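Local coordinates for protein beta-2-microglobulin (Ctenopharyngodon idella, PDB 6LBE) that probably serves as the light chain of MHC class I molecules, supporting the heavy chain in presenting peptides to T cells in a bony fish, at residues B[71-76]-B[93-98]; B[80-83]-B[89-92]. All blocks are in the same frame, centred on the assembly; numbering follows the deposited sequence.

Contact 1: residues B[71-76]-B[93-98]; sequences FLPQPG and YTWEPD
Phe71 and Trp95 form a buried, wholly apolar contact near one end of the immunoglobulin sandwich, and Pro73 completes it. The segment 71-76 leaves strand 63-71 of one sheet and enters the loop that leads to strand 79-85 of the other. The segment 93-98 carries the end of strand 91-94 into the C-terminal tail. No hydrogen bond joins the two segments. The two aromatic rings make a T-shaped (edge-to-face) pair. Phe71 is the edge and the six-membered ring of Trp95 is the face. Their planes stand at 88°, and the ring centroids are 5.2 Å apart. The edge enters off-centre, toward the rim of the indole, with Phe71 CZ 4.0 Å from Trp95 CZ2. Phe71 CE2 lies 4.0 Å from Trp95 CZ3. The indole extends toward the loop because its CG is anti to the backbone N (chi1 175°). Pro73 reaches the same end of the indole obliquely, with Pro73 CB 3.9 Å from Trp95 CZ3. The proline is folded back on its own segment as well, and its CD lies over the centre of the Phe71 ring. The opposite face of Trp95 is covered by the backbone N of Pro97, so the indole is sandwiched between the tail and Phe71. Tyr79 makes a second edge-to-face pair with Phe71. Leu24 of strand 22-29 touches both Phe71 and Trp95, while Val10 of strand 7-12 packs on Trp95. A backbone hydrogen bond between Trp95 and Tyr79 ties the tryptophan to the neighbouring strand. The arrangement is an aromatic cluster between the two sheets of an immunoglobulin C1-set domain, at the end of the sandwich where strand 91-94 runs out into the tail.

Contact 2: residues B[80-83]-B[89-92]; sequences TCRV and PTKS
Val83 and Lys91 are the hydrogen-bonded pair of this antiparallel hairpin, and the tight part of the contact is their backbone. Val83 N donates to Lys91 O at 2.6 Å, and Lys91 N donates to Val83 O at 2.7 Å. Both bonds are nearly straight. Arg82 and Ser92 follow as the non-hydrogen-bonded pair, their CA atoms 4.2 Å apart. Here the strands meet through CA-H...O contacts: Ser92 CA approaches Cys81 O, and Arg82 CA approaches Lys91 O. The side chains divide between two faces. Cys81 and Val83 turn to the buried face. There the cysteine forms the disulfide with Cys26, and Val83 packs on Ile36 and Val8. Lys91 starts on this face too, but its chain bends at chi3 and chi4 and leads away, and its NZ is hydrogen-bonded to Tyr93 OH. The face of Arg82 and Ser92 is looser, and its solvent side is at Thr90 and Ser92. Arg82 is only partly exposed and packs on Leu41. Arg82 CG lies alongside Ser92 CB at 3.8 Å, and Thr90 CG2 comes within 4.1 Å of Arg82 CB. Beyond these contacts the arginine chain runs on extended from CG to NE. Ser92 OG sits anti to its own N (chi1 160°), which sets it beside Thr80 CG2. Thr80 is buried, whereas Thr90 and Ser92 are exposed. Strand 79-85 is central in its sheet and strand 91-94 is the outermost. This is the F-G hairpin of an immunoglobulin C1-set domain, with the cysteine of strand F in the disulfide that joins the two sheets.

How the contacts relate
The centres of contacts 1 and 2 lie about 16 Å apart, and both use strand 91-94. Contact 2 is nested along the chain inside the loop closed by contact 1: the order is 71-76, 80-83, 89-92, then 93-98. The two meet directly where Tyr93 N probably hydrogen-bonds to Cys81 O at 2.7 Å, continuing the pairing of strands 79-85 and 91-94. Contact 2 lies within that one sheet. Contact 1 lies farther along, where the end of strand 91-94 meets the loop leaving strand 63-71 of the other sheet. Together they tie the last strand to its neighbour and to the opposite sheet.

Contact 1: residues B[71-76]-B[93-98]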
# COMPACT_ATOMS: atom_id res chain seq x y z
N PHE B 71 -9.93 16.15 -11.02
CA PHE B 71 -9.53 17.51 -11.33
C PHE B 71 -9.41 17.63 -12.84
O PHE B 71 -9.44 16.64 -13.59
CB PHE B 71 -8.25 17.92 -10.56
CG PHE B 71 -6.95 17.48 -11.19
CD1 PHE B 71 -6.76 16.17 -11.65
CD2 PHE B 71 -5.88 18.36 -11.26
CE1 PHE B 71 -5.53 15.76 -12.21
CE2 PHE B 71 -4.65 17.96 -11.81
CZ PHE B 71 -4.48 16.65 -12.29
N LEU B 72 -9.31 18.88 -13.30
CA LEU B 72 -9.18 19.16 -14.72
C LEU B 72 -8.14 20.25 -14.91
O LEU B 72 -8.46 21.45 -14.88
CB LEU B 72 -10.51 19.60 -15.33
CG LEU B 72 -10.76 19.59 -16.84
CD1 LEU B 72 -12.25 19.45 -17.04
CD2 LEU B 72 -10.27 20.90 -17.44
N PRO B 73 -6.92 19.95 -15.20
CA PRO B 73 -5.76 20.81 -14.97
C PRO B 73 -5.76 21.80 -16.13
O PRO B 73 -5.80 21.41 -17.30
CB PRO B 73 -4.53 19.91 -15.00
CG PRO B 73 -4.97 18.75 -15.84
CD PRO B 73 -6.40 18.51 -15.45
N GLN B 74 -5.69 23.08 -15.80
CA GLN B 74 -5.53 24.12 -16.80
C GLN B 74 -4.28 24.94 -16.49
O GLN B 74 -3.86 25.03 -15.33
CB GLN B 74 -6.75 25.05 -16.86
CG GLN B 74 -8.03 24.34 -17.28
CD GLN B 74 -8.07 23.96 -18.78
OE1 GLN B 74 -7.08 24.04 -19.50
NE2 GLN B 74 -9.24 23.53 -19.22
N PRO B 75 -3.66 25.53 -17.52
CA PRO B 75 -2.46 26.35 -17.30
C PRO B 75 -2.67 27.43 -16.24
O PRO B 75 -3.75 28.00 -16.10
CB PRO B 75 -2.20 26.96 -18.68
CG PRO B 75 -2.82 25.96 -19.65
CD PRO B 75 -4.02 25.43 -18.95
N GLY B 76 -1.62 27.70 -15.48
CA GLY B 76 -1.67 28.70 -14.45
C GLY B 76 -2.39 28.29 -13.19
O GLY B 76 -2.42 29.07 -12.24
N TYR B 93 3.29 20.41 -1.19
CA TYR B 93 4.00 19.77 -2.29
C TYR B 93 3.20 20.02 -3.56
O TYR B 93 2.01 19.69 -3.61
CB TYR B 93 4.16 18.27 -2.05
CG TYR B 93 4.88 17.93 -0.77
CD1 TYR B 93 4.20 17.92 0.46
CD2 TYR B 93 6.23 17.63 -0.77
CE1 TYR B 93 4.86 17.62 1.64
CE2 TYR B 93 6.89 17.31 0.40
CZ TYR B 93 6.20 17.31 1.60
OH TYR B 93 6.88 17.01 2.75
N THR B 94 3.85 20.59 -4.57
CA THR B 94 3.17 21.11 -5.76
C THR B 94 3.15 20.08 -6.89
O THR B 94 4.19 19.55 -7.28
CB THR B 94 3.84 22.40 -6.22
OG1 THR B 94 3.88 23.32 -5.13
CG2 THR B 94 3.06 23.02 -7.37
N TRP B 95 1.97 19.81 -7.42
CA TRP B 95 1.89 18.88 -8.52
C TRP B 95 2.58 19.45 -9.75
O TRP B 95 2.27 20.57 -10.20
CB TRP B 95 0.44 18.54 -8.83
CG TRP B 95 0.27 17.67 -10.03
CD1 TRP B 95 0.56 16.33 -10.13
CD2 TRP B 95 -0.23 18.06 -11.31
NE1 TRP B 95 0.27 15.87 -11.39
CE2 TRP B 95 -0.22 16.92 -12.14
CE3 TRP B 95 -0.68 19.28 -11.84
CZ2 TRP B 95 -0.65 16.95 -13.47
CZ3 TRP B 95 -1.10 19.31 -13.15
CH2 TRP B 95 -1.08 18.15 -13.96
N GLU B 96 3.53 18.68 -10.29
CA GLU B 96 4.23 19.04 -11.51
C GLU B 96 3.88 18.04 -12.61
O GLU B 96 4.23 16.86 -12.49
CB GLU B 96 5.73 19.07 -11.27
CG GLU B 96 6.19 20.11 -10.29
CD GLU B 96 5.92 21.53 -10.75
OE1 GLU B 96 5.52 21.74 -11.93
OE2 GLU B 96 6.13 22.45 -9.92
N PRO B 97 3.21 18.46 -13.69
CA PRO B 97 3.00 17.55 -14.82
C PRO B 97 4.30 17.10 -15.46
O PRO B 97 5.30 17.82 -15.49
CB PRO B 97 2.15 18.38 -15.79
CG PRO B 97 2.32 19.80 -15.36
CD PRO B 97 2.57 19.77 -13.88
N ASP B 98 4.29 15.88 -15.99
CA ASP B 98 5.47 15.31 -16.63
C ASP B 98 5.48 15.56 -18.12
O ASP B 98 6.38 15.07 -18.81
CB ASP B 98 5.54 13.81 -16.33
CG ASP B 98 6.06 13.53 -14.95
OD1 ASP B 98 7.04 14.19 -14.52
OD2 ASP B 98 5.47 12.65 -14.28

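Contact 2: residues B[80-83]-B[89-92]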
# COMPACT_ATOMS: atom_id res chain seq x y z
N THR B 80 -1.87 21.18 -5.39
CA THR B 80 -1.04 21.11 -4.20
C THR B 80 -1.55 19.99 -3.32
O THR B 80 -2.76 19.78 -3.19
CB THR B 80 -1.03 22.48 -3.48
OG1 THR B 80 -0.11 23.36 -4.14
CG2 THR B 80 -0.67 22.36 -2.03
N CYS B 81 -0.62 19.25 -2.75
CA CYS B 81 -0.89 18.34 -1.66
C CYS B 81 -0.23 18.93 -0.42
O CYS B 81 0.96 19.26 -0.46
CB CYS B 81 -0.35 16.95 -1.96
SG CYS B 81 -0.75 15.79 -0.67
N ARG B 82 -1.01 19.10 0.65
CA ARG B 82 -0.53 19.61 1.92
C ARG B 82 -0.61 18.52 2.97
O ARG B 82 -1.67 17.93 3.17
CB ARG B 82 -1.35 20.80 2.38
CG ARG B 82 -1.04 22.11 1.67
CD ARG B 82 -1.85 23.24 2.29
NE ARG B 82 -1.80 24.46 1.51
CZ ARG B 82 -2.44 25.57 1.87
NH1 ARG B 82 -3.17 25.57 2.98
NH2 ARG B 82 -2.36 26.67 1.13
N VAL B 83 0.51 18.27 3.65
CA VAL B 83 0.65 17.18 4.60
C VAL B 83 1.05 17.73 5.97
O VAL B 83 1.96 18.55 6.07
CB VAL B 83 1.69 16.15 4.11
CG1 VAL B 83 2.03 15.16 5.22
CG2 VAL B 83 1.15 15.41 2.90
N PRO B 89 5.13 21.29 11.25
CA PRO B 89 4.37 22.28 10.48
C PRO B 89 3.81 21.64 9.22
O PRO B 89 4.33 20.65 8.71
CB PRO B 89 5.42 23.34 10.13
CG PRO B 89 6.71 22.56 10.06
CD PRO B 89 6.59 21.51 11.15
N THR B 90 2.72 22.23 8.73
CA THR B 90 2.06 21.72 7.55
C THR B 90 2.92 21.96 6.31
O THR B 90 3.36 23.09 6.06
CB THR B 90 0.70 22.38 7.40
OG1 THR B 90 -0.16 21.88 8.43
CG2 THR B 90 0.09 22.07 6.04
N LYS B 91 3.18 20.90 5.56
CA LYS B 91 4.11 20.97 4.44
C LYS B 91 3.37 20.74 3.13
O LYS B 91 2.48 19.89 3.04
CB LYS B 91 5.25 19.99 4.66
CG LYS B 91 6.00 20.32 5.97
CD LYS B 91 7.16 19.39 6.28
CE LYS B 91 8.43 19.78 5.51
NZ LYS B 91 8.30 19.69 4.00
N SER B 92 3.72 21.55 2.13
CA SER B 92 2.99 21.64 0.88
C SER B 92 3.87 21.19 -0.28
O SER B 92 5.04 21.56 -0.35
CB SER B 92 2.50 23.07 0.64
OG SER B 92 2.20 23.30 -0.72